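Local coordinates for protein putative branched-chain amino acid ABC transporter (Chromobacterium violaceum, PDB 4PYR) that has the two-lobed fold of periplasmic binding proteins, binds glutathione between its lobes and, as a putative LppC-type lipoprotein, may regulate an enzyme, at residues Lys1-Val6 with Ser35-Ser40; Leu75-Thr80 with Glu92-Pro97; Ala124-Val129 with Gln169-Ala174; Phe225-His230 with Gln293-Val298. All coordinates share one frame; numbering follows the deposited sequence.

How the contacts relate
Contact 1 and contact 2 belong to the first lobe, contact 3 to the second, and contact 4 joins a short helix to the interrupted strand 290-298, which lies in the same sheet as the strand of contact 3. The four follow one another along the chain. Contacts 1 and 2 have centres about 21 Å apart, contacts 3 and 4 about 26 Å, whereas the centres of contacts 1 and 3 are about 50 Å apart on opposite sides of the molecule's centre. Glutathione is bound by Ser88, Leu104 and Arg137. The side chain of Pro295 (contact 4) is about 11 Å from that of Leu104, and that of Ala76 (contact 2) about 12 Å from that of Ser88.

Contact 1. Residues Lys1-Val6 with Ser35-Ser40; sequences KVRIGV and SAELYS
The carbonyl oxygen of Glu37 takes the amide of Ile4 in a nearly straight hydrogen bond, Ile4 N to Glu37 O being 2.8 Å, and the CA-H of Arg3 leans on the same oxygen. Three more backbone bonds repeat the pattern: Glu37 N gives to Val2 O, Tyr39 N to Ile4 O at 2.8 Å, and Val6 N to Tyr39 O. Residues 2-6 and 36-40 thus run as parallel neighbours, the axes of these short strand segments 28° apart.

Beta-branched Val2, Ile4 and Val6 suit an extended chain, and their side chains share one face with Ala36 and Leu38. With CG1 beside the backbone N (chi1 -57°) and the chain extended beyond it, Ile4 sets its CD1 against Ala36 CB at 3.7 Å; the small methyl of Ala36 lets this end come close. Leu38 turns CD2 toward strand 2-6, touching Ile4 CB at 4.2 Å and Val6 CG2 at 4.1 Å. Helices 16-33 and 245-265 pack on this face.

On the other face Arg3 and Glu37 lie side by side and point the same way. Their planes are 40° apart, and Arg3 NE is 4.4 Å from Glu37 OE2, which lies well out of the guanidinium plane, so any attraction is probably that of the charges alone. The salt bridge of Arg3 goes instead to Asp58. Gly5, without a side chain, lies beside the Tyr39 ring. Strands 2-8 and 36-42 with helix 16-33 between them form a classic beta-alpha-beta unit, here at the edge of a parallel sheet of the periplasmic-binding-protein fold.

Contact 2. Residues Leu75-Thr80 with Glu92-Pro97; sequences LAPSVT and EAAANP
A 3-10 turn at 76-78 faces an irregular, extended run at 92-97, the two backbones coming nearest at Ala76 and Ala94, whose CA atoms are 5.6 Å apart. Asn96 ties them together. Its CG stands anti to the backbone N (chi1 -169°), which carries the amide across to the turn, where ND2 gives both of its hydrogens to backbone carbonyls.

Asn96 ND2 to Ala76 O is 2.7 Å; the oxygen lies 23° out of the amide plane and the bond is bent, with an angle of 140° at the hydrogen. The other hydrogen goes to Val79 O at 3.1 Å, a straighter bond whose acceptor lies in the amide plane, though Asn96 ND2 approaches that oxygen from the side of its C=O bond. Ala76 O is gripped twice, because Val79 N also donates to it within the turn. Asn96 OD1 accepts from the backbone N of Lys98, so both ends of this buried amide are satisfied and its rotation is fixed. Asparagine suits the place: a short side chain offering two donors and an acceptor.

Val79 packs its CB against the amide nitrogen, Val79 CB to Asn96 ND2 being 3.4 Å, and Tyr52 of helix 48-57 touches the valine as well. Farther along, small residues let the chains approach: Ala76 CB lies 3.5 Å from Ala94 O, and Ala94 CB meets Pro77 CG at 4.1 Å. Here a buried asparagine bridges two carbonyls, one in a 3-10 turn and one just after it, joining the loops that flank strand 83-85 in the parallel sheet of the first lobe.

Contact 3. Residues Ala124-Val129 with Gln169-Ala174; sequences APLLVV and QAAGQA
Leu126 and Ala174 make the close part of this contact, Leu126 CB lying 4.0 Å from Ala174 CB. The methyl of Ala174 also faces Ala124 O at 3.3 Å, and the same oxygen approaches Ala174 CA. Such nearness of backbone to backbone is open to alanine, whose single methyl lets the chain leaving the helix lie close to the start of the strand.

From there the leucine reaches to the helix. Its CG is anti to the backbone N (chi1 177°), and the branch CD2 comes over the last turn of the helix. There Leu126 CD2 is 3.8 Å from Ala171 N, and it lies 4.1 Å from both Ala170 CB and Ala171 CB. A single branch thus meets two successive alanines, whose small side chains let it approach the helix backbone.

The solvent side is looser. Ala124 is exposed and turns its methyl toward the other segment, but the methyl stays 4.8 Å away, and the exposed Gly172 and Gln173 add little or nothing. The contact is therefore one of packing alone, without a polar bond between the two segments.

Around it, Arg155 and Met157 of strand 155-158 also touch Leu126, and Met157 reaches Ala170. Ala124 N is hydrogen-bonded to Asp175 OD1, just past the contact. Helix 165-172 accordingly lies on one face of the sheet, while helix 133-150 packs against Pro125 and Leu127 on the other.

Contact 4. Residues Phe225-His230 with Gln293-Val298; sequences FLMPAH and QLPAGV
Leu226 holds its CG beside the backbone N (chi1 -63°) with CD1 extended beyond it, while Met227, a selenomethionine, starts the same way (chi1 -68°) but bends at chi3 (67°). The leucine branch CD1 thereby reaches the backbone of 295-297, where the strand resumes after its break, and lies 3.6 Å from Pro295 O and 3.9 Å from Gly297 N. Glycine suits this point, since with no side chain it lets the leucine lie on the bare main chain.

The selenium meets the CB-CG side of the proline ring, Met227 SE to Pro295 CB being 3.7 Å and Met227 SE to Pro295 CG 3.8 Å, and the two side chains cross at a slant. Selenomethionine stands in here for methionine, whose flexible chain can follow the rigid ring.

The place is where helix 223-226 ends: Met227 is the first residue to leave helical geometry, and it opens a type I beta turn that runs to His230, the N-cap of helix 231-235. His230 ND1 accepts from the backbone N of Ala232. Opposite, the interrupted strand 290-298 belongs to the mixed sheet of the second lobe and pairs with strand 218-220, through Gly297 and Phe219. Phe219 also touches Leu226, and Pro223 meets Pro295.

Contact 1. Residues Lys1-Val6 with Ser35-Ser40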
loop_
_atom_site.group_PDB
_atom_site.type_symbol
_atom_site.label_atom_id
_atom_site.label_comp_id
_atom_site.label_asym_id
_atom_site.label_seq_id
_atom_site.Cartn_x
_atom_site.Cartn_y
_atom_site.Cartn_z
ATOM N N LYS A 1 5.273 -8.766 28.923
ATOM C CA LYS A 1 4.567 -8.683 27.591
ATOM C C LYS A 1 4.860 -7.452 26.712
ATOM O O LYS A 1 5.701 -6.606 27.064
ATOM C CB LYS A 1 3.051 -8.985 27.733
ATOM C CG LYS A 1 2.097 -7.903 28.234
ATOM C CD LYS A 1 0.678 -8.474 28.149
ATOM C CE LYS A 1 -0.412 -7.551 28.674
ATOM N NZ LYS A 1 -1.264 -6.968 27.590
ATOM N N VAL A 2 4.202 -7.397 25.580
ATOM C CA VAL A 2 4.437 -6.448 24.472
ATOM C C VAL A 2 3.822 -5.084 24.766
ATOM O O VAL A 2 2.603 -4.961 25.074
ATOM C CB VAL A 2 3.919 -6.987 23.124
ATOM C CG1 VAL A 2 4.270 -6.030 21.981
ATOM C CG2 VAL A 2 4.481 -8.388 22.865
ATOM N N ARG A 3 4.701 -4.087 24.726
ATOM C CA ARG A 3 4.333 -2.690 24.873
ATOM C C ARG A 3 4.715 -1.946 23.593
ATOM O O ARG A 3 5.844 -1.824 23.236
ATOM C CB ARG A 3 4.970 -2.076 26.120
ATOM C CG ARG A 3 4.558 -2.786 27.402
ATOM C CD ARG A 3 3.990 -1.897 28.517
ATOM N NE ARG A 3 4.433 -0.499 28.482
ATOM C CZ ARG A 3 5.437 0.018 29.167
ATOM N NH1 ARG A 3 5.706 1.307 29.006
ATOM N NH2 ARG A 3 6.172 -0.718 30.006
ATOM N N ILE A 4 3.722 -1.486 22.868
ATOM C CA ILE A 4 3.967 -0.870 21.561
ATOM C C ILE A 4 3.903 0.633 21.687
ATOM O O ILE A 4 2.907 1.174 22.128
ATOM C CB ILE A 4 2.866 -1.280 20.551
ATOM C CG1 ILE A 4 2.783 -2.812 20.421
ATOM C CG2 ILE A 4 3.103 -0.661 19.158
ATOM C CD1 ILE A 4 1.620 -3.271 19.548
ATOM N N GLY A 5 4.952 1.329 21.277
ATOM C CA GLY A 5 4.883 2.777 21.252
ATOM C C GLY A 5 4.337 3.154 19.911
ATOM O O GLY A 5 4.835 2.709 18.892
ATOM N N VAL A 6 3.247 3.922 19.920
ATOM C CA VAL A 6 2.579 4.359 18.682
ATOM C C VAL A 6 2.916 5.841 18.522
ATOM O O VAL A 6 2.371 6.672 19.218
ATOM C CB VAL A 6 1.072 4.123 18.754
ATOM C CG1 VAL A 6 0.475 4.440 17.373
ATOM C CG2 VAL A 6 0.741 2.700 19.161
ATOM N N SER A 35 -3.060 -8.607 22.669
ATOM C CA SER A 35 -1.748 -9.202 22.729
ATOM C C SER A 35 -0.663 -8.159 23.098
ATOM O O SER A 35 0.513 -8.508 23.205
ATOM C CB SER A 35 -1.493 -9.886 21.374
ATOM O OG SER A 35 -1.864 -9.010 20.308
ATOM N N ALA A 36 -1.062 -6.906 23.359
ATOM C CA ALA A 36 -0.123 -5.827 23.653
ATOM C C ALA A 36 -0.803 -4.641 24.330
ATOM O O ALA A 36 -2.028 -4.425 24.195
ATOM C CB ALA A 36 0.565 -5.332 22.378
ATOM N N GLU A 37 0.020 -3.857 25.012
ATOM C CA GLU A 37 -0.368 -2.575 25.571
ATOM C C GLU A 37 0.112 -1.480 24.659
ATOM O O GLU A 37 1.191 -1.569 24.118
ATOM C CB GLU A 37 0.258 -2.398 26.942
ATOM C CG GLU A 37 -0.196 -1.140 27.673
ATOM C CD GLU A 37 0.152 -1.152 29.158
ATOM O OE1 GLU A 37 0.321 -2.251 29.751
ATOM O OE2 GLU A 37 0.250 -0.044 29.749
ATOM N N LEU A 38 -0.699 -0.451 24.445
ATOM C CA LEU A 38 -0.287 0.686 23.652
ATOM C C LEU A 38 0.231 1.836 24.536
ATOM O O LEU A 38 -0.337 2.142 25.584
ATOM C CB LEU A 38 -1.476 1.190 22.824
ATOM C CG LEU A 38 -2.157 0.188 21.895
ATOM C CD1 LEU A 38 -3.310 0.872 21.105
ATOM C CD2 LEU A 38 -1.212 -0.440 20.923
ATOM N N TYR A 39 1.282 2.479 24.058
ATOM C CA TYR A 39 1.800 3.730 24.624
ATOM C C TYR A 39 1.748 4.722 23.480
ATOM O O TYR A 39 2.413 4.572 22.470
ATOM C CB TYR A 39 3.242 3.478 25.107
ATOM C CG TYR A 39 4.039 4.685 25.521
ATOM C CD1 TYR A 39 4.531 5.596 24.575
ATOM C CD2 TYR A 39 4.346 4.909 26.857
ATOM C CE1 TYR A 39 5.293 6.699 24.962
ATOM C CE2 TYR A 39 5.109 6.011 27.244
ATOM C CZ TYR A 39 5.574 6.897 26.295
ATOM O OH TYR A 39 6.337 7.990 26.675
ATOM N N SER A 40 0.873 5.711 23.588
ATOM C CA SER A 40 0.617 6.581 22.445
ATOM C C SER A 40 1.191 7.932 22.724
ATOM O O SER A 40 0.942 8.521 23.764
ATOM C CB SER A 40 -0.896 6.704 22.246
ATOM O OG SER A 40 -1.426 5.419 21.934
#

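Contact 2. Residues Leu75-Thr80 with Glu92-Pro97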
loop_
_atom_site.group_PDB
_atom_site.type_symbol
_atom_site.label_atom_id
_atom_site.label_comp_id
_atom_site.label_asym_id
_atom_site.label_seq_id
_atom_site.Cartn_x
_atom_site.Cartn_y
_atom_site.Cartn_z
ATOM N N LEU A 75 15.372 9.829 12.729
ATOM C CA LEU A 75 15.233 8.806 13.774
ATOM C C LEU A 75 16.177 7.608 13.611
ATOM O O LEU A 75 16.639 7.066 14.600
ATOM C CB LEU A 75 13.797 8.292 13.829
ATOM C CG LEU A 75 13.435 7.245 14.916
ATOM C CD1 LEU A 75 13.751 7.853 16.284
ATOM C CD2 LEU A 75 12.003 6.753 14.860
ATOM N N ALA A 76 16.400 7.185 12.372
ATOM C CA ALA A 76 17.100 5.901 12.084
ATOM C C ALA A 76 18.350 5.610 12.975
ATOM O O ALA A 76 18.473 4.511 13.547
ATOM C CB ALA A 76 17.452 5.821 10.605
ATOM N N PRO A 77 19.220 6.599 13.165
ATOM C CA PRO A 77 20.451 6.281 13.962
ATOM C C PRO A 77 20.153 5.942 15.416
ATOM O O PRO A 77 20.950 5.252 16.057
ATOM C CB PRO A 77 21.318 7.571 13.883
ATOM C CG PRO A 77 20.791 8.290 12.676
ATOM C CD PRO A 77 19.334 7.931 12.531
ATOM N N SER A 78 19.013 6.421 15.916
ATOM C CA SER A 78 18.629 6.216 17.322
ATOM C C SER A 78 17.763 4.964 17.550
ATOM O O SER A 78 17.459 4.593 18.702
ATOM C CB SER A 78 17.955 7.498 17.867
ATOM O OG SER A 78 18.818 8.603 17.635
ATOM N N VAL A 79 17.411 4.291 16.460
ATOM C CA VAL A 79 16.489 3.137 16.543
ATOM C C VAL A 79 17.159 1.998 17.283
ATOM O O VAL A 79 18.262 1.520 16.911
ATOM C CB VAL A 79 15.935 2.700 15.164
ATOM C CG1 VAL A 79 15.301 1.308 15.216
ATOM C CG2 VAL A 79 14.898 3.729 14.717
ATOM N N THR A 80 16.536 1.633 18.398
ATOM C CA THR A 80 17.107 0.579 19.255
ATOM C C THR A 80 16.147 -0.551 19.606
ATOM O O THR A 80 16.570 -1.553 20.154
ATOM C CB THR A 80 17.589 1.152 20.578
ATOM O OG1 THR A 80 16.489 1.818 21.199
ATOM C CG2 THR A 80 18.763 2.106 20.359
ATOM N N GLU A 92 18.546 8.394 2.078
ATOM C CA GLU A 92 19.372 9.131 3.059
ATOM C C GLU A 92 19.266 8.568 4.483
ATOM O O GLU A 92 20.142 8.818 5.320
ATOM C CB GLU A 92 19.026 10.632 3.092
ATOM C CG GLU A 92 19.778 11.376 4.201
ATOM C CD GLU A 92 19.566 12.876 4.237
ATOM O OE1 GLU A 92 18.531 13.365 3.731
ATOM O OE2 GLU A 92 20.446 13.562 4.806
ATOM N N ALA A 93 18.189 7.851 4.785
ATOM C CA ALA A 93 18.078 7.211 6.087
ATOM C C ALA A 93 19.295 6.322 6.338
ATOM O O ALA A 93 19.787 5.660 5.418
ATOM C CB ALA A 93 16.828 6.394 6.177
ATOM N N ALA A 94 19.760 6.330 7.587
ATOM C CA ALA A 94 20.871 5.483 8.019
ATOM C C ALA A 94 20.427 4.023 8.047
ATOM O O ALA A 94 19.345 3.693 8.486
ATOM C CB ALA A 94 21.365 5.902 9.399
ATOM N N ALA A 95 21.315 3.154 7.560
ATOM C CA ALA A 95 21.058 1.725 7.686
ATOM C C ALA A 95 20.949 1.370 9.175
ATOM O O ALA A 95 21.747 1.834 10.014
ATOM C CB ALA A 95 22.146 0.918 7.033
ATOM N N ASN A 96 19.981 0.520 9.469
ATOM C CA ASN A 96 19.665 0.105 10.841
ATOM C C ASN A 96 18.783 -1.130 10.787
ATOM O O ASN A 96 17.670 -1.082 10.276
ATOM C CB ASN A 96 18.989 1.210 11.648
ATOM C CG ASN A 96 18.909 0.876 13.134
ATOM O OD1 ASN A 96 18.672 -0.274 13.513
ATOM N ND2 ASN A 96 19.064 1.879 13.972
ATOM N N PRO A 97 19.267 -2.255 11.317
ATOM C CA PRO A 97 18.587 -3.517 11.060
ATOM C C PRO A 97 17.327 -3.737 11.850
ATOM O O PRO A 97 16.589 -4.687 11.558
ATOM C CB PRO A 97 19.657 -4.577 11.430
ATOM C CG PRO A 97 20.512 -3.884 12.416
ATOM C CD PRO A 97 20.626 -2.492 11.868
#

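Contact 3. Residues Ala124-Val129 with Gln169-Ala174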
loop_
_atom_site.group_PDB
_atom_site.type_symbol
_atom_site.label_atom_id
_atom_site.label_comp_id
_atom_site.label_asym_id
_atom_site.label_seq_id
_atom_site.Cartn_x
_atom_site.Cartn_y
_atom_site.Cartn_z
ATOM N N ALA A 124 0.107 -9.962 -25.137
ATOM C CA ALA A 124 0.357 -8.712 -25.832
ATOM C C ALA A 124 -0.527 -7.604 -25.249
ATOM O O ALA A 124 -1.387 -7.061 -25.923
ATOM C CB ALA A 124 0.131 -8.884 -27.326
ATOM N N PRO A 125 -0.329 -7.284 -23.975
ATOM C CA PRO A 125 -1.146 -6.230 -23.408
ATOM C C PRO A 125 -0.679 -4.856 -23.865
ATOM O O PRO A 125 0.473 -4.660 -24.253
ATOM C CB PRO A 125 -0.898 -6.358 -21.916
ATOM C CG PRO A 125 0.502 -6.905 -21.849
ATOM C CD PRO A 125 0.571 -7.871 -22.969
ATOM N N LEU A 126 -1.605 -3.907 -23.823
ATOM C CA LEU A 126 -1.290 -2.513 -23.998
ATOM C C LEU A 126 -1.351 -1.803 -22.676
ATOM O O LEU A 126 -2.379 -1.831 -21.996
ATOM C CB LEU A 126 -2.299 -1.872 -24.943
ATOM C CG LEU A 126 -2.126 -0.360 -25.161
ATOM C CD1 LEU A 126 -0.824 -0.055 -25.894
ATOM C CD2 LEU A 126 -3.314 0.279 -25.869
ATOM N N LEU A 127 -0.246 -1.193 -22.263
ATOM C CA LEU A 127 -0.181 -0.376 -21.055
ATOM C C LEU A 127 -0.531 1.056 -21.402
ATOM O O LEU A 127 0.131 1.672 -22.277
ATOM C CB LEU A 127 1.233 -0.447 -20.426
ATOM C CG LEU A 127 1.555 0.481 -19.264
ATOM C CD1 LEU A 127 0.739 0.145 -18.031
ATOM C CD2 LEU A 127 3.036 0.364 -18.932
ATOM N N VAL A 128 -1.596 1.579 -20.790
ATOM C CA VAL A 128 -2.007 2.939 -21.069
ATOM C C VAL A 128 -1.692 3.769 -19.869
ATOM O O VAL A 128 -2.067 3.392 -18.761
ATOM C CB VAL A 128 -3.527 2.956 -21.360
ATOM C CG1 VAL A 128 -4.013 4.394 -21.502
ATOM C CG2 VAL A 128 -3.802 2.098 -22.577
ATOM N N VAL A 129 -0.969 4.868 -20.074
ATOM C CA VAL A 129 -0.449 5.670 -18.965
ATOM C C VAL A 129 -0.866 7.147 -19.027
ATOM O O VAL A 129 -0.646 7.827 -20.041
ATOM C CB VAL A 129 1.091 5.602 -18.954
ATOM C CG1 VAL A 129 1.601 6.290 -17.711
ATOM C CG2 VAL A 129 1.572 4.165 -19.054
ATOM N N GLN A 169 -7.163 2.050 -31.696
ATOM C CA GLN A 169 -6.604 1.166 -32.709
ATOM C C GLN A 169 -5.543 0.232 -32.110
ATOM O O GLN A 169 -5.575 -0.973 -32.353
ATOM C CB GLN A 169 -6.012 1.956 -33.852
ATOM C CG GLN A 169 -5.415 1.045 -34.922
ATOM C CD GLN A 169 -5.694 1.478 -36.315
ATOM O OE1 GLN A 169 -5.701 0.647 -37.243
ATOM N NE2 GLN A 169 -5.924 2.778 -36.509
ATOM N N ALA A 170 -4.630 0.786 -31.314
ATOM C CA ALA A 170 -3.611 -0.027 -30.637
ATOM C C ALA A 170 -4.252 -1.023 -29.707
ATOM O O ALA A 170 -3.786 -2.151 -29.601
ATOM C CB ALA A 170 -2.653 0.847 -29.863
ATOM N N ALA A 171 -5.321 -0.608 -29.012
ATOM C CA ALA A 171 -5.998 -1.494 -28.051
ATOM C C ALA A 171 -6.657 -2.677 -28.762
ATOM O O ALA A 171 -6.747 -3.759 -28.199
ATOM C CB ALA A 171 -7.015 -0.737 -27.212
ATOM N N GLY A 172 -7.107 -2.456 -29.997
ATOM C CA GLY A 172 -7.669 -3.497 -30.836
ATOM C C GLY A 172 -6.709 -4.619 -31.176
ATOM O O GLY A 172 -7.143 -5.721 -31.450
ATOM N N GLN A 173 -5.402 -4.336 -31.175
ATOM C CA GLN A 173 -4.393 -5.335 -31.502
ATOM C C GLN A 173 -3.887 -6.068 -30.256
ATOM O O GLN A 173 -3.051 -6.970 -30.359
ATOM C CB GLN A 173 -3.203 -4.664 -32.176
ATOM C CG GLN A 173 -3.545 -3.813 -33.387
ATOM C CD GLN A 173 -2.406 -2.905 -33.788
ATOM O OE1 GLN A 173 -1.267 -3.116 -33.378
ATOM N NE2 GLN A 173 -2.700 -1.889 -34.592
ATOM N N ALA A 174 -4.355 -5.643 -29.096
ATOM C CA ALA A 174 -3.908 -6.168 -27.799
ATOM C C ALA A 174 -4.844 -7.247 -27.268
ATOM O O ALA A 174 -6.037 -7.275 -27.597
ATOM C CB ALA A 174 -3.817 -5.037 -26.805
#

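Contact 4. Residues Phe225-His230 with Gln293-Val298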
loop_
_atom_site.group_PDB
_atom_site.type_symbol
_atom_site.label_atom_id
_atom_site.label_comp_id
_atom_site.label_asym_id
_atom_site.label_seq_id
_atom_site.Cartn_x
_atom_site.Cartn_y
_atom_site.Cartn_z
ATOM N N PHE A 225 -10.898 -5.124 1.503
ATOM C CA PHE A 225 -12.023 -4.828 0.605
ATOM C C PHE A 225 -12.500 -6.048 -0.186
ATOM O O PHE A 225 -13.709 -6.220 -0.431
ATOM C CB PHE A 225 -11.620 -3.725 -0.406
ATOM C CG PHE A 225 -11.151 -2.438 0.241
ATOM C CD1 PHE A 225 -11.946 -1.726 1.080
ATOM C CD2 PHE A 225 -9.892 -1.963 -0.020
ATOM C CE1 PHE A 225 -11.505 -0.543 1.650
ATOM C CE2 PHE A 225 -9.424 -0.810 0.576
ATOM C CZ PHE A 225 -10.234 -0.087 1.392
ATOM N N LEU A 226 -11.580 -6.882 -0.648
ATOM C CA LEU A 226 -11.905 -7.906 -1.635
ATOM C C LEU A 226 -12.239 -9.302 -1.073
ATOM O O LEU A 226 -12.720 -10.140 -1.825
ATOM C CB LEU A 226 -10.761 -8.039 -2.642
ATOM C CG LEU A 226 -10.495 -6.800 -3.471
ATOM C CD1 LEU A 226 -9.318 -7.026 -4.391
ATOM C CD2 LEU A 226 -11.743 -6.404 -4.252
HETATM N N MSE A 227 -11.907 -9.561 0.194
HETATM C CA MSE A 227 -12.022 -10.905 0.755
HETATM C C MSE A 227 -12.707 -10.827 2.091
HETATM O O MSE A 227 -12.079 -10.969 3.129
HETATM C CB MSE A 227 -10.598 -11.457 0.895
HETATM C CG MSE A 227 -9.971 -11.700 -0.461
HETATM SE SE MSE A 227 -8.189 -12.531 -0.177
HETATM C CE MSE A 227 -8.758 -14.270 0.553
ATOM N N PRO A 228 -14.042 -10.596 2.093
ATOM C CA PRO A 228 -14.772 -10.472 3.346
ATOM C C PRO A 228 -14.607 -11.680 4.262
ATOM O O PRO A 228 -14.606 -11.513 5.492
ATOM C CB PRO A 228 -16.244 -10.318 2.915
ATOM C CG PRO A 228 -16.264 -10.397 1.435
ATOM C CD PRO A 228 -14.872 -10.292 0.918
ATOM N N ALA A 229 -14.428 -12.866 3.675
ATOM C CA ALA A 229 -14.295 -14.100 4.458
ATOM C C ALA A 229 -12.846 -14.532 4.780
ATOM O O ALA A 229 -12.618 -15.636 5.291
ATOM C CB ALA A 229 -15.042 -15.227 3.775
ATOM N N HIS A 230 -11.871 -13.676 4.464
ATOM C CA HIS A 230 -10.510 -13.873 4.927
ATOM C C HIS A 230 -10.543 -13.886 6.452
ATOM O O HIS A 230 -11.155 -13.024 7.052
ATOM C CB HIS A 230 -9.695 -12.694 4.371
ATOM C CG HIS A 230 -8.230 -12.723 4.663
ATOM N ND1 HIS A 230 -7.721 -12.539 5.921
ATOM C CD2 HIS A 230 -7.165 -12.760 3.831
ATOM C CE1 HIS A 230 -6.398 -12.545 5.871
ATOM N NE2 HIS A 230 -6.037 -12.646 4.609
ATOM N N GLN A 293 1.446 -8.610 -0.988
ATOM C CA GLN A 293 0.960 -9.419 -2.098
ATOM C C GLN A 293 -0.555 -9.362 -2.036
ATOM O O GLN A 293 -1.150 -9.659 -1.001
ATOM C CB GLN A 293 1.453 -10.831 -1.937
ATOM C CG GLN A 293 1.786 -11.568 -3.200
ATOM C CD GLN A 293 2.377 -12.921 -2.898
ATOM O OE1 GLN A 293 3.531 -13.241 -3.287
ATOM N NE2 GLN A 293 1.643 -13.702 -2.113
ATOM N N LEU A 294 -1.185 -8.968 -3.141
ATOM C CA LEU A 294 -2.600 -8.619 -3.119
ATOM C C LEU A 294 -3.435 -9.596 -3.949
ATOM O O LEU A 294 -3.009 -10.022 -5.026
ATOM C CB LEU A 294 -2.841 -7.235 -3.715
ATOM C CG LEU A 294 -2.152 -6.064 -3.020
ATOM C CD1 LEU A 294 -2.525 -4.795 -3.771
ATOM C CD2 LEU A 294 -2.537 -5.955 -1.567
ATOM N N PRO A 295 -4.664 -9.858 -3.490
ATOM C CA PRO A 295 -5.643 -10.616 -4.248
ATOM C C PRO A 295 -6.250 -9.754 -5.403
ATOM O O PRO A 295 -6.185 -8.505 -5.401
ATOM C CB PRO A 295 -6.707 -10.930 -3.202
ATOM C CG PRO A 295 -6.656 -9.753 -2.287
ATOM C CD PRO A 295 -5.215 -9.353 -2.229
ATOM N N ALA A 296 -6.804 -10.452 -6.380
ATOM C CA ALA A 296 -7.487 -9.818 -7.488
ATOM C C ALA A 296 -8.962 -9.797 -7.236
ATOM O O ALA A 296 -9.509 -10.619 -6.544
ATOM C CB ALA A 296 -7.205 -10.545 -8.779
ATOM N N GLY A 297 -9.594 -8.819 -7.856
ATOM C CA GLY A 297 -11.011 -8.584 -7.783
ATOM C C GLY A 297 -11.508 -8.101 -9.110
ATOM O O GLY A 297 -10.725 -7.870 -10.032
ATOM N N VAL A 298 -12.832 -7.979 -9.222
ATOM C CA VAL A 298 -13.459 -7.465 -10.414
ATOM C C VAL A 298 -14.368 -6.356 -9.948
ATOM O O VAL A 298 -15.176 -6.555 -9.036
ATOM C CB VAL A 298 -14.249 -8.568 -11.180
ATOM C CG1 VAL A 298 -15.055 -7.981 -12.315
ATOM C CG2 VAL A 298 -13.310 -9.622 -11.736
#